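Long-range contacts in aldose 1-epimerase (Escherichia coli, PDB 3NRE), which probably interconverts the alpha and beta anomers of aldose sugars, as aldose 1-epimerases (mutarotases) do: residues Q157-A162 against R212-Q217; A205-Q210 against P228-Y233; H9-L14 against F26-T31; S47-V52 against G147-F152. All blocks are in the same frame, centred on the assembly; numbering follows the deposited sequence.

Contact 1: residues Q157-A162 against R212-Q217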
loop_
_atom_site.group_PDB
_atom_site.type_symbol
_atom_site.label_atom_id
_atom_site.label_comp_id
_atom_site.label_asym_id
_atom_site.label_seq_id
_atom_site.Cartn_x
_atom_site.Cartn_y
_atom_site.Cartn_z
ATOM N N GLN A 157 7.321 -3.413 -21.681
ATOM C CA GLN A 157 6.178 -4.236 -22.151
ATOM C C GLN A 157 5.072 -4.330 -21.077
ATOM O O GLN A 157 3.996 -4.800 -21.394
ATOM C CB GLN A 157 6.613 -5.666 -22.475
ATOM C CG GLN A 157 7.951 -5.763 -23.191
ATOM C CD GLN A 157 8.054 -5.022 -24.455
ATOM O OE1 GLN A 157 7.054 -4.730 -25.123
ATOM N NE2 GLN A 157 9.316 -4.822 -24.909
ATOM N N THR A 158 5.345 -3.976 -19.841
ATOM C CA THR A 158 4.319 -4.055 -18.753
ATOM C C THR A 158 3.039 -3.259 -19.069
ATOM O O THR A 158 3.100 -2.162 -19.658
ATOM C CB THR A 158 4.880 -3.509 -17.411
ATOM O OG1 THR A 158 6.095 -4.165 -17.095
ATOM C CG2 THR A 158 3.923 -3.749 -16.268
ATOM N N ARG A 159 1.892 -3.831 -18.693
ATOM C CA ARG A 159 0.587 -3.185 -18.851
ATOM C C ARG A 159 -0.223 -3.461 -17.582
ATOM O O ARG A 159 -0.079 -4.502 -16.979
ATOM C CB ARG A 159 -0.167 -3.704 -20.094
ATOM C CG ARG A 159 0.618 -3.460 -21.444
ATOM C CD ARG A 159 -0.242 -3.683 -22.638
ATOM N NE ARG A 159 -1.065 -4.890 -22.517
ATOM C CZ ARG A 159 -2.135 -5.144 -23.279
ATOM N NH1 ARG A 159 -2.493 -4.283 -24.219
ATOM N NH2 ARG A 159 -2.844 -6.265 -23.100
ATOM N N ILE A 160 -1.026 -2.490 -17.160
ATOM C CA ILE A 160 -1.942 -2.680 -16.034
ATOM C C ILE A 160 -3.378 -2.328 -16.414
ATOM O O ILE A 160 -3.622 -1.585 -17.378
ATOM C CB ILE A 160 -1.544 -1.816 -14.808
ATOM C CG1 ILE A 160 -1.641 -0.328 -15.132
ATOM C CG2 ILE A 160 -0.130 -2.177 -14.364
ATOM C CD1 ILE A 160 -1.525 0.575 -13.866
ATOM N N GLN A 161 -4.285 -2.911 -15.638
ATOM C CA GLN A 161 -5.720 -2.710 -15.814
ATOM C C GLN A 161 -6.337 -2.621 -14.426
ATOM O O GLN A 161 -6.127 -3.484 -13.588
ATOM C CB GLN A 161 -6.371 -3.836 -16.584
ATOM C CG GLN A 161 -7.845 -3.547 -16.912
ATOM C CD GLN A 161 -8.514 -4.690 -17.654
ATOM O OE1 GLN A 161 -7.966 -5.801 -17.743
ATOM N NE2 GLN A 161 -9.691 -4.434 -18.186
ATOM N N ALA A 162 -7.030 -1.520 -14.169
ATOM C CA ALA A 162 -7.596 -1.247 -12.854
ATOM C C ALA A 162 -8.731 -0.220 -13.042
ATOM O O ALA A 162 -8.486 0.933 -13.357
ATOM C CB ALA A 162 -6.524 -0.675 -11.894
ATOM N N ARG A 212 -5.095 -6.100 -12.598
ATOM C CA ARG A 212 -4.286 -7.066 -13.324
ATOM C C ARG A 212 -2.992 -6.371 -13.707
ATOM O O ARG A 212 -3.032 -5.277 -14.282
ATOM C CB ARG A 212 -5.063 -7.553 -14.546
ATOM C CG ARG A 212 -4.396 -8.605 -15.328
ATOM C CD ARG A 212 -5.331 -9.157 -16.376
ATOM N NE ARG A 212 -4.586 -9.961 -17.320
ATOM C CZ ARG A 212 -4.272 -11.250 -17.165
ATOM N NH1 ARG A 212 -4.673 -11.941 -16.098
ATOM N NH2 ARG A 212 -3.569 -11.867 -18.110
ATOM N N ILE A 213 -1.851 -6.965 -13.313
ATOM C CA ILE A 213 -0.559 -6.458 -13.693
ATOM C C ILE A 213 0.022 -7.467 -14.696
ATOM O O ILE A 213 0.376 -8.567 -14.284
ATOM C CB ILE A 213 0.385 -6.313 -12.468
ATOM C CG1 ILE A 213 -0.114 -5.242 -11.479
ATOM C CG2 ILE A 213 1.791 -5.944 -12.879
ATOM C CD1 ILE A 213 -1.091 -5.773 -10.431
ATOM N N GLU A 214 0.163 -7.086 -15.971
ATOM C CA GLU A 214 0.680 -7.985 -16.979
ATOM C C GLU A 214 2.149 -7.790 -17.226
ATOM O O GLU A 214 2.579 -6.648 -17.464
ATOM C CB GLU A 214 -0.039 -7.790 -18.318
ATOM C CG GLU A 214 -1.519 -8.052 -18.222
ATOM C CD GLU A 214 -2.301 -7.690 -19.485
ATOM O OE1 GLU A 214 -1.708 -7.283 -20.512
ATOM O OE2 GLU A 214 -3.539 -7.791 -19.418
ATOM N N GLN A 215 2.887 -8.905 -17.248
ATOM C CA GLN A 215 4.333 -8.911 -17.417
ATOM C C GLN A 215 4.630 -9.800 -18.630
ATOM O O GLN A 215 5.209 -10.884 -18.524
ATOM C CB GLN A 215 4.996 -9.379 -16.115
ATOM C CG GLN A 215 4.676 -8.489 -14.886
ATOM C CD GLN A 215 5.361 -7.135 -14.940
ATOM O OE1 GLN A 215 5.815 -6.705 -16.024
ATOM N NE2 GLN A 215 5.573 -6.510 -13.756
ATOM N N PRO A 216 4.188 -9.345 -19.800
ATOM C CA PRO A 216 4.225 -10.253 -20.968
ATOM C C PRO A 216 5.627 -10.731 -21.379
ATOM O O PRO A 216 5.758 -11.827 -21.950
ATOM C CB PRO A 216 3.574 -9.430 -22.063
ATOM C CG PRO A 216 3.599 -8.070 -21.663
ATOM C CD PRO A 216 3.658 -8.022 -20.158
ATOM N N GLN A 217 6.641 -9.912 -21.092
ATOM C CA GLN A 217 8.036 -10.249 -21.415
ATOM C C GLN A 217 8.531 -11.482 -20.673
ATOM O O GLN A 217 9.498 -12.125 -21.146
ATOM C CB GLN A 217 8.969 -9.041 -21.174
ATOM C CG GLN A 217 9.225 -8.664 -19.734
ATOM C CD GLN A 217 8.020 -8.057 -18.988
ATOM O OE1 GLN A 217 6.970 -7.757 -19.566
ATOM N NE2 GLN A 217 8.188 -7.858 -17.702
#
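CG lies anti to the carbonyl carbon in both Arg-159 and Glu-214 (chi1 -60° in each), and a bend at chi3 of the arginine (-44°) turns the edge of its guanidinium to the carboxylate at the end of the extended glutamate chain. The grip is side-on. NH2 of Arg-159 reaches OE1 of Glu-214 at 3.0 Å on the syn lone pair, and NE of Arg-159 meets the same OE1 at 3.2 Å, although the guanidinium and carboxylate planes are 45° apart. In the modelled conformer of Arg-212, its NE donates to OE2 of Glu-214 at 3.2 Å, on the anti side, and Arg-212 continues the network to Glu-289. With an alanine at Glu-214, Arg-159 would probably lose its charge mate and be set free to turn. These residues line one face of adjacent antiparallel strands, 159-162 and 210-215, near an edge of the large nine-stranded sheet of this all-beta fold. On the other face, CG2 of Ile-160 packs against CG1 of Ile-213 at 4.2 Å, and Phe-251 touches both. At the end of the pairing, OE1 of Gln-215 takes two donors from opposite faces of its amide: OG1 of Thr-158 at 2.8 Å and NE2 of Gln-217 at 3.1 Å. NE2 of Gln-215 bonds to the carbonyl of Pro-153.

Contact 2: residues A205-Q210 against P228-Y233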
loop_
_atom_site.group_PDB
_atom_site.type_symbol
_atom_site.label_atom_id
_atom_site.label_comp_id
_atom_site.label_asym_id
_atom_site.label_seq_id
_atom_site.Cartn_x
_atom_site.Cartn_y
_atom_site.Cartn_z
ATOM N N ALA A 205 -10.240 6.968 -8.236
ATOM C CA ALA A 205 -11.485 6.602 -7.540
ATOM C C ALA A 205 -12.323 5.719 -8.433
ATOM O O ALA A 205 -12.062 5.571 -9.642
ATOM C CB ALA A 205 -12.302 7.863 -7.190
ATOM N N GLY A 206 -13.351 5.128 -7.843
ATOM C CA GLY A 206 -14.258 4.283 -8.606
ATOM C C GLY A 206 -13.763 2.878 -8.880
ATOM O O GLY A 206 -14.287 2.190 -9.737
ATOM N N TRP A 207 -12.810 2.423 -8.088
ATOM C CA TRP A 207 -12.204 1.134 -8.287
ATOM C C TRP A 207 -13.064 0.068 -7.656
ATOM O O TRP A 207 -13.814 0.348 -6.710
ATOM C CB TRP A 207 -10.832 1.129 -7.625
ATOM C CG TRP A 207 -9.993 -0.051 -7.907
ATOM C CD1 TRP A 207 -9.871 -0.704 -9.085
ATOM C CD2 TRP A 207 -9.020 -0.620 -7.019
ATOM N NE1 TRP A 207 -8.923 -1.697 -8.964
ATOM C CE2 TRP A 207 -8.405 -1.675 -7.699
ATOM C CE3 TRP A 207 -8.660 -0.373 -5.686
ATOM C CZ2 TRP A 207 -7.417 -2.463 -7.114
ATOM C CZ3 TRP A 207 -7.703 -1.132 -5.107
ATOM C CH2 TRP A 207 -7.106 -2.198 -5.809
ATOM N N ASN A 208 -12.942 -1.150 -8.196
ATOM C CA ASN A 208 -13.642 -2.335 -7.693
ATOM C C ASN A 208 -12.737 -3.284 -6.886
ATOM O O ASN A 208 -13.102 -4.418 -6.630
ATOM C CB ASN A 208 -14.308 -3.103 -8.843
ATOM C CG ASN A 208 -13.304 -3.674 -9.860
ATOM O OD1 ASN A 208 -12.092 -3.387 -9.831
ATOM N ND2 ASN A 208 -13.819 -4.494 -10.766
ATOM N N GLY A 209 -11.569 -2.800 -6.471
ATOM C CA GLY A 209 -10.644 -3.560 -5.706
ATOM C C GLY A 209 -9.897 -4.652 -6.439
ATOM O O GLY A 209 -9.315 -5.471 -5.779
ATOM N N GLN A 210 -9.991 -4.715 -7.780
ATOM C CA GLN A 210 -9.344 -5.753 -8.552
ATOM C C GLN A 210 -8.435 -5.135 -9.610
ATOM O O GLN A 210 -8.818 -4.167 -10.311
ATOM C CB GLN A 210 -10.387 -6.669 -9.222
ATOM C CG GLN A 210 -11.379 -7.272 -8.229
ATOM C CD GLN A 210 -12.304 -8.306 -8.869
ATOM O OE1 GLN A 210 -11.907 -9.050 -9.759
ATOM N NE2 GLN A 210 -13.542 -8.344 -8.416
ATOM N N PRO A 228 -12.540 -6.351 2.091
ATOM C CA PRO A 228 -13.580 -5.786 1.217
ATOM C C PRO A 228 -12.955 -5.071 0.020
ATOM O O PRO A 228 -11.768 -4.705 0.083
ATOM C CB PRO A 228 -14.294 -4.778 2.110
ATOM C CG PRO A 228 -13.900 -5.164 3.528
ATOM C CD PRO A 228 -12.542 -5.738 3.428
ATOM N N PRO A 229 -13.701 -4.925 -1.074
ATOM C CA PRO A 229 -13.121 -4.288 -2.245
ATOM C C PRO A 229 -12.669 -2.884 -1.888
ATOM O O PRO A 229 -13.419 -2.096 -1.323
ATOM C CB PRO A 229 -14.261 -4.288 -3.284
ATOM C CG PRO A 229 -15.315 -5.213 -2.738
ATOM C CD PRO A 229 -15.119 -5.306 -1.263
ATOM N N ALA A 230 -11.425 -2.594 -2.193
ATOM C CA ALA A 230 -10.891 -1.249 -2.018
ATOM C C ALA A 230 -11.480 -0.306 -3.066
ATOM O O ALA A 230 -11.580 -0.665 -4.224
ATOM C CB ALA A 230 -9.389 -1.296 -2.148
ATOM N N PRO A 231 -11.817 0.930 -2.674
ATOM C CA PRO A 231 -12.433 1.912 -3.580
ATOM C C PRO A 231 -11.449 2.824 -4.321
ATOM O O PRO A 231 -11.857 3.499 -5.276
ATOM C CB PRO A 231 -13.252 2.759 -2.625
ATOM C CG PRO A 231 -12.447 2.771 -1.387
ATOM C CD PRO A 231 -11.975 1.330 -1.268
ATOM N N CYS A 232 -10.185 2.881 -3.864
ATOM C CA CYS A 232 -9.191 3.785 -4.441
ATOM C C CYS A 232 -7.854 3.088 -4.575
ATOM O O CYS A 232 -7.552 2.207 -3.802
ATOM C CB CYS A 232 -9.035 5.015 -3.562
ATOM S SG CYS A 232 -10.537 5.985 -3.392
ATOM N N TYR A 233 -7.079 3.507 -5.573
ATOM C CA TYR A 233 -5.687 3.052 -5.747
ATOM C C TYR A 233 -4.845 4.270 -6.130
ATOM O O TYR A 233 -5.336 5.198 -6.775
ATOM C CB TYR A 233 -5.580 1.925 -6.792
ATOM C CG TYR A 233 -5.931 2.236 -8.248
ATOM C CD1 TYR A 233 -4.971 2.701 -9.146
ATOM C CD2 TYR A 233 -7.206 1.980 -8.779
ATOM C CE1 TYR A 233 -5.299 2.961 -10.492
ATOM C CE2 TYR A 233 -7.505 2.214 -10.114
ATOM C CZ TYR A 233 -6.564 2.713 -10.957
ATOM O OH TYR A 233 -6.848 2.944 -12.279
HETATM O O HOH W 1 -14.370 5.231 -5.523
HETATM O O HOH W 2 -14.638 -0.693 -4.637
#
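The loop between strands 200-205 and 210-215 drops Trp-207 against the chain leading into strand 232-237, so that the indole is clasped from both faces. CG of Trp-207, anti to the backbone N (chi1 -171°), directs the indole toward 228-233, where Tyr-233 meets it in a T-shaped pair. The edge of the tyrosine, led by CD2, stands over the indole 3.6 Å from Trp-207 CG, with the planes at 70°. On the same side, CB of Tyr-233 makes a CH-pi contact 4.2 Å from the centroid of the six-membered ring of Trp-207. The opposite face is covered by the CA of Gly-209, which sits over the centre of the indole. A side chain at Gly-209 would run into Pro-229 and Ala-230. At the far end of the indole, CZ3 of Trp-207 meets CB of Ala-230 at 3.4 Å, a tight fit. NE1 of Trp-207 donates to the carbonyl O of Gln-210 at 2.8 Å from above the carbonyl plane, which fixes the rotation of the ring. The backbone N of Trp-207 bonds to O of Pro-231 at 3.2 Å. The loop itself is shaped by an Asx turn, with OD1 of Asn-208 accepting from N of Gln-210. Thr-226 OG1 ties Gly-209 O to Ala-230 N. Both segments lie where the chain passes between the eight- and nine-stranded antiparallel sheets of the all-beta, galactose mutarotase-like fold.

Contact 3: residues H9-L14 against F26-T31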
loop_
_atom_site.group_PDB
_atom_site.type_symbol
_atom_site.label_atom_id
_atom_site.label_comp_id
_atom_site.label_asym_id
_atom_site.label_seq_id
_atom_site.Cartn_x
_atom_site.Cartn_y
_atom_site.Cartn_z
ATOM N N HIS A 9 6.108 -22.049 -0.794
ATOM C CA HIS A 9 5.211 -23.126 -1.199
ATOM C C HIS A 9 5.432 -23.347 -2.671
ATOM O O HIS A 9 5.235 -22.429 -3.474
ATOM C CB HIS A 9 3.768 -22.724 -0.959
ATOM C CG HIS A 9 2.799 -23.863 -0.904
ATOM N ND1 HIS A 9 2.088 -24.176 0.236
ATOM C CD2 HIS A 9 2.375 -24.725 -1.861
ATOM C CE1 HIS A 9 1.304 -25.216 -0.007
ATOM N NE2 HIS A 9 1.460 -25.569 -1.271
ATOM N N GLY A 10 5.772 -24.581 -3.038
ATOM C CA GLY A 10 6.028 -24.884 -4.432
ATOM C C GLY A 10 7.209 -24.036 -4.898
ATOM O O GLY A 10 8.247 -24.012 -4.263
ATOM N N SER A 11 7.008 -23.282 -5.974
ATOM C CA SER A 11 8.058 -22.456 -6.566
ATOM C C SER A 11 7.990 -21.020 -6.036
ATOM O O SER A 11 8.817 -20.177 -6.405
ATOM C CB SER A 11 7.955 -22.475 -8.106
ATOM O OG SER A 11 6.788 -21.803 -8.585
ATOM N N LEU A 12 7.001 -20.745 -5.192
ATOM C CA LEU A 12 6.837 -19.360 -4.636
ATOM C C LEU A 12 7.584 -19.188 -3.340
ATOM O O LEU A 12 7.551 -20.059 -2.488
ATOM C CB LEU A 12 5.390 -19.023 -4.318
ATOM C CG LEU A 12 4.425 -18.819 -5.471
ATOM C CD1 LEU A 12 3.075 -18.343 -4.873
ATOM C CD2 LEU A 12 4.955 -17.839 -6.496
ATOM N N LYS A 13 8.226 -18.041 -3.196
ATOM C CA LYS A 13 9.017 -17.735 -2.001
ATOM C C LYS A 13 8.760 -16.290 -1.637
ATOM O O LYS A 13 8.714 -15.428 -2.511
ATOM C CB LYS A 13 10.497 -17.914 -2.277
ATOM C CG LYS A 13 11.343 -17.747 -0.974
ATOM C CD LYS A 13 12.815 -18.144 -1.149
ATOM C CE LYS A 13 13.602 -17.080 -1.866
ATOM N NZ LYS A 13 15.147 -17.229 -1.691
ATOM N N LEU A 14 8.607 -16.048 -0.345
ATOM C CA LEU A 14 8.380 -14.714 0.187
ATOM C C LEU A 14 9.347 -14.443 1.342
ATOM O O LEU A 14 9.495 -15.255 2.236
ATOM C CB LEU A 14 6.937 -14.621 0.723
ATOM C CG LEU A 14 6.405 -13.274 1.214
ATOM C CD1 LEU A 14 6.049 -12.410 0.028
ATOM C CD2 LEU A 14 5.211 -13.406 2.217
ATOM N N PHE A 26 9.366 -11.364 -3.233
ATOM C CA PHE A 26 8.335 -12.301 -3.617
ATOM C C PHE A 26 8.724 -12.797 -5.005
ATOM O O PHE A 26 8.852 -11.996 -5.948
ATOM C CB PHE A 26 6.973 -11.586 -3.635
ATOM C CG PHE A 26 5.815 -12.478 -3.949
ATOM C CD1 PHE A 26 5.805 -13.804 -3.560
ATOM C CD2 PHE A 26 4.683 -11.968 -4.562
ATOM C CE1 PHE A 26 4.697 -14.632 -3.860
ATOM C CE2 PHE A 26 3.586 -12.783 -4.846
ATOM C CZ PHE A 26 3.583 -14.091 -4.519
ATOM N N TRP A 27 8.986 -14.104 -5.095
ATOM C CA TRP A 27 9.550 -14.709 -6.287
ATOM C C TRP A 27 8.828 -16.006 -6.673
ATOM O O TRP A 27 8.246 -16.675 -5.835
ATOM C CB TRP A 27 11.011 -15.094 -6.092
ATOM C CG TRP A 27 11.974 -14.034 -5.705
ATOM C CD1 TRP A 27 12.767 -13.270 -6.555
ATOM C CD2 TRP A 27 12.326 -13.633 -4.370
ATOM N NE1 TRP A 27 13.541 -12.420 -5.816
ATOM C CE2 TRP A 27 13.284 -12.612 -4.484
ATOM C CE3 TRP A 27 11.951 -14.066 -3.105
ATOM C CZ2 TRP A 27 13.919 -12.051 -3.362
ATOM C CZ3 TRP A 27 12.528 -13.460 -1.979
ATOM C CH2 TRP A 27 13.526 -12.491 -2.126
ATOM N N ARG A 28 8.833 -16.276 -7.975
ATOM C CA ARG A 28 8.450 -17.582 -8.496
ATOM C C ARG A 28 9.720 -18.102 -9.118
ATOM O O ARG A 28 10.223 -17.506 -10.065
ATOM C CB ARG A 28 7.334 -17.455 -9.521
ATOM C CG ARG A 28 6.729 -18.806 -9.890
ATOM C CD ARG A 28 6.238 -18.783 -11.307
ATOM N NE ARG A 28 7.304 -18.384 -12.232
ATOM C CZ ARG A 28 7.181 -17.416 -13.129
ATOM N NH1 ARG A 28 6.033 -16.761 -13.237
ATOM N NH2 ARG A 28 8.202 -17.124 -13.925
ATOM N N ASP A 29 10.288 -19.174 -8.545
ATOM C CA ASP A 29 11.642 -19.609 -8.916
ATOM C C ASP A 29 12.551 -18.381 -8.720
ATOM O O ASP A 29 12.475 -17.779 -7.651
ATOM C CB ASP A 29 11.684 -20.190 -10.359
ATOM C CG ASP A 29 11.007 -21.536 -10.455
ATOM O OD1 ASP A 29 11.163 -22.309 -9.475
ATOM O OD2 ASP A 29 10.329 -21.823 -11.479
ATOM N N THR A 30 13.332 -17.972 -9.729
ATOM C CA THR A 30 14.235 -16.815 -9.614
ATOM C C THR A 30 13.612 -15.508 -10.172
ATOM O O THR A 30 14.270 -14.460 -10.176
ATOM C CB THR A 30 15.573 -17.076 -10.304
ATOM O OG1 THR A 30 15.339 -17.300 -11.700
ATOM C CG2 THR A 30 16.302 -18.320 -9.669
ATOM N N THR A 31 12.345 -15.567 -10.582
ATOM C CA THR A 31 11.641 -14.434 -11.196
ATOM C C THR A 31 10.992 -13.562 -10.105
ATOM O O THR A 31 10.182 -14.031 -9.320
ATOM C CB THR A 31 10.503 -14.887 -12.189
ATOM O OG1 THR A 31 11.030 -15.780 -13.167
ATOM C CG2 THR A 31 9.824 -13.660 -12.917
HETATM O O HOH W 3 11.186 -18.758 -5.514
#
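Leu-12 to Leu-14 and Phe-26 to Arg-28 run antiparallel as the two arms of a hairpin, with Lys-13 and Trp-27 as the hydrogen-bonded pair: N of Lys-13 to O of Trp-27 is 3.0 Å, and N of Trp-27 to O of Lys-13 is 2.9 Å. Two residues along, past the Leu-12/Arg-28 pair, N of Asp-29 bonds to O of Ser-11 at 2.8 Å, and a water links that oxygen to O of Asp-29. On one face, the bend of Lys-13 at chi3 (77°) folds its chain over the indole of Trp-27. There CE of Lys-13 lies 3.7 Å from CE3 of Trp-27, and NZ makes an off-centre cation-pi contact 5.0 Å from the centroid of the six-membered ring; NZ also hydrogen-bonds a bound di(hydroxyethyl)ether, probably from the crystallisation liquor. The other face, apart from Arg-28, is apolar. CD1 of Leu-14 touches CD1 of Phe-26 at 3.9 Å, while CD2 of Leu-12 approaches CE1 of Phe-26 at 4.2 Å. An alanine in place of Phe-26 would probably open a gap beside Leu-12 and Leu-14, over Leu-123 and Leu-128. This face lies against strands 114-123 and 127-136, where Leu-123, Phe-121 and Leu-128 receive it, while Arg-28 reaches Val-288 and Trp-290 of strand 279-290.

Contact 4: residues S47-V52 against G147-F152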
loop_
_atom_site.group_PDB
_atom_site.type_symbol
_atom_site.label_atom_id
_atom_site.label_comp_id
_atom_site.label_asym_id
_atom_site.label_seq_id
_atom_site.Cartn_x
_atom_site.Cartn_y
_atom_site.Cartn_z
ATOM N N SER A 47 10.009 -4.367 -0.897
ATOM C CA SER A 47 9.073 -4.813 -1.961
ATOM C C SER A 47 7.638 -4.325 -1.766
ATOM O O SER A 47 6.892 -4.223 -2.735
ATOM C CB SER A 47 9.028 -6.344 -2.006
ATOM O OG SER A 47 10.322 -6.856 -2.113
ATOM N N CYS A 48 7.245 -4.112 -0.505
ATOM C CA CYS A 48 5.878 -3.704 -0.131
ATOM C C CYS A 48 5.886 -3.273 1.311
ATOM O O CYS A 48 6.514 -3.928 2.145
ATOM C CB CYS A 48 4.881 -4.876 -0.274
ATOM S SG CYS A 48 3.194 -4.472 0.023
ATOM N N PHE A 49 5.099 -2.236 1.650
ATOM C CA PHE A 49 4.921 -1.891 3.053
ATOM C C PHE A 49 3.465 -1.642 3.368
ATOM O O PHE A 49 2.698 -1.280 2.465
ATOM C CB PHE A 49 5.831 -0.709 3.487
ATOM C CG PHE A 49 5.663 0.582 2.725
ATOM C CD1 PHE A 49 4.679 1.486 3.068
ATOM C CD2 PHE A 49 6.616 0.985 1.748
ATOM C CE1 PHE A 49 4.576 2.705 2.497
ATOM C CE2 PHE A 49 6.471 2.200 1.110
ATOM C CZ PHE A 49 5.450 3.072 1.490
ATOM N N PRO A 50 3.074 -1.838 4.629
ATOM C CA PRO A 50 1.684 -1.703 5.042
ATOM C C PRO A 50 1.384 -0.269 5.363
ATOM O O PRO A 50 2.294 0.520 5.713
ATOM C CB PRO A 50 1.612 -2.541 6.314
ATOM C CG PRO A 50 2.997 -2.408 6.910
ATOM C CD PRO A 50 3.917 -2.403 5.703
ATOM N N LEU A 51 0.115 0.090 5.179
ATOM C CA LEU A 51 -0.364 1.430 5.494
ATOM C C LEU A 51 -1.374 1.320 6.647
ATOM O O LEU A 51 -2.461 0.750 6.468
ATOM C CB LEU A 51 -1.038 2.026 4.219
ATOM C CG LEU A 51 -0.190 1.934 2.920
ATOM C CD1 LEU A 51 -0.982 2.426 1.699
ATOM C CD2 LEU A 51 1.135 2.672 3.044
ATOM N N VAL A 52 -0.989 1.807 7.824
ATOM C CA VAL A 52 -1.847 1.769 9.024
ATOM C C VAL A 52 -1.348 2.851 9.977
ATOM O O VAL A 52 -0.141 2.979 10.205
ATOM C CB VAL A 52 -1.777 0.354 9.672
ATOM C CG1 VAL A 52 -0.300 -0.028 10.107
ATOM C CG2 VAL A 52 -2.677 0.295 10.863
ATOM N N GLY A 147 -4.105 -0.375 3.972
ATOM C CA GLY A 147 -3.700 -0.525 2.603
ATOM C C GLY A 147 -2.301 -1.013 2.544
ATOM O O GLY A 147 -1.729 -1.346 3.560
ATOM N N TRP A 148 -1.816 -1.099 1.322
ATOM C CA TRP A 148 -0.450 -1.503 1.073
ATOM C C TRP A 148 0.128 -0.723 -0.062
ATOM O O TRP A 148 -0.583 -0.137 -0.896
ATOM C CB TRP A 148 -0.378 -3.001 0.714
ATOM C CG TRP A 148 -0.666 -3.953 1.814
ATOM C CD1 TRP A 148 0.227 -4.548 2.693
ATOM C CD2 TRP A 148 -1.966 -4.445 2.166
ATOM N NE1 TRP A 148 -0.478 -5.381 3.579
ATOM C CE2 TRP A 148 -1.806 -5.332 3.268
ATOM C CE3 TRP A 148 -3.262 -4.200 1.678
ATOM C CZ2 TRP A 148 -2.889 -5.983 3.860
ATOM C CZ3 TRP A 148 -4.335 -4.819 2.275
ATOM C CH2 TRP A 148 -4.136 -5.727 3.350
ATOM N N HIS A 149 1.464 -0.773 -0.091
ATOM C CA HIS A 149 2.262 -0.036 -1.042
ATOM C C HIS A 149 3.261 -0.950 -1.726
ATOM O O HIS A 149 4.462 -0.914 -1.421
ATOM C CB HIS A 149 2.900 1.133 -0.298
ATOM C CG HIS A 149 3.541 2.157 -1.166
ATOM N ND1 HIS A 149 4.680 1.899 -1.891
ATOM C CD2 HIS A 149 3.284 3.477 -1.333
ATOM C CE1 HIS A 149 5.083 3.008 -2.499
ATOM N NE2 HIS A 149 4.263 3.984 -2.156
ATOM N N PRO A 150 2.779 -1.819 -2.630
ATOM C CA PRO A 150 3.703 -2.720 -3.317
ATOM C C PRO A 150 4.435 -2.057 -4.465
ATOM O O PRO A 150 3.861 -1.220 -5.189
ATOM C CB PRO A 150 2.788 -3.861 -3.788
ATOM C CG PRO A 150 1.466 -3.241 -3.917
ATOM C CD PRO A 150 1.375 -2.141 -2.947
ATOM N N TYR A 151 5.675 -2.487 -4.650
ATOM C CA TYR A 151 6.517 -2.081 -5.729
ATOM C C TYR A 151 6.644 -3.232 -6.721
ATOM O O TYR A 151 7.152 -4.312 -6.369
ATOM C CB TYR A 151 7.916 -1.766 -5.227
ATOM C CG TYR A 151 8.031 -0.547 -4.311
ATOM C CD1 TYR A 151 7.751 -0.650 -2.942
ATOM C CD2 TYR A 151 8.465 0.669 -4.800
ATOM C CE1 TYR A 151 7.889 0.475 -2.100
ATOM C CE2 TYR A 151 8.623 1.764 -3.948
ATOM C CZ TYR A 151 8.307 1.655 -2.641
ATOM O OH TYR A 151 8.466 2.745 -1.793
ATOM N N PHE A 152 6.194 -3.015 -7.957
ATOM C CA PHE A 152 6.267 -4.041 -9.001
ATOM C C PHE A 152 7.375 -3.737 -10.003
ATOM O O PHE A 152 7.646 -2.587 -10.298
ATOM C CB PHE A 152 4.967 -4.060 -9.785
ATOM C CG PHE A 152 3.778 -4.468 -8.977
ATOM C CD1 PHE A 152 3.499 -5.812 -8.794
ATOM C CD2 PHE A 152 2.988 -3.534 -8.369
ATOM C CE1 PHE A 152 2.426 -6.221 -8.016
ATOM C CE2 PHE A 152 1.876 -3.935 -7.613
ATOM C CZ PHE A 152 1.585 -5.281 -7.454
#
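The rings of Phe-49 and His-149 lie one over the other in an offset stack, centroids 4.3 Å apart and planes at 12°, pointing the same way from adjacent antiparallel strands. CZ of Phe-49 sits over the imidazole, 3.4 Å from CG of His-149, while CB of His-149 makes a CH-pi contact 3.7 Å from the phenyl centroid. With CG of His-149 anti to the backbone N (chi1 -168°), the imidazole is carried alongside the phenyl ring. CD2 of Leu-51 extends the patch to CB of His-149 at 4.1 Å. The hydroxyl of Tyr-151 meets the phenyl at its edge, 3.6 Å from CE2 of Phe-49. On the reverse face, SG of Cys-48 packs 3.9 Å from CB of Trp-148 and lies obliquely beside the indole, whose NE1 bonds to Gln-119. At the polar margin, N of Tyr-151 donates almost straight to O of Ser-47 at 2.9 Å, and OG of Ser-47 turns to the carbonyl of Arg-35. Ser-47 and Cys-48 together oppose Ile-23 in a classic beta bulge. NE2 of His-149 hydrogen-bonds a bound di(hydroxyethyl)ether, probably from the crystallisation liquor; its ring meets that of His-84 and its side chain touches Glu-254. A histidine so placed at the centre of the beta fold, with aromatic neighbours, is consistent with the sugar pocket of aldose 1-epimerases.

The centre of contact 4, which carries the likely sugar pocket, lies about 3 Å from that of the molecule; the centres of contacts 1, 2 and 3 lie about 18, 15 and 19 Å from it. Contacts 1 and 2 have centres about 18 Å apart yet touch, with Ala-162 O 2.8 Å from Tyr-233 OH in a probable, weak hydrogen bond and Ala-162 CB against Trp-207 NE1 at 3.9 Å. Contact 1 also reaches contact 4, where Ile-213 CD1 meets Phe-152 CZ at 4.0 Å. Contacts 2 and 4 share the eight-stranded sheet but stay about 7 Å apart at their nearest atoms. Contact 3, in a separate four-stranded sheet, comes within about 5 Å of contact 4 without touching it.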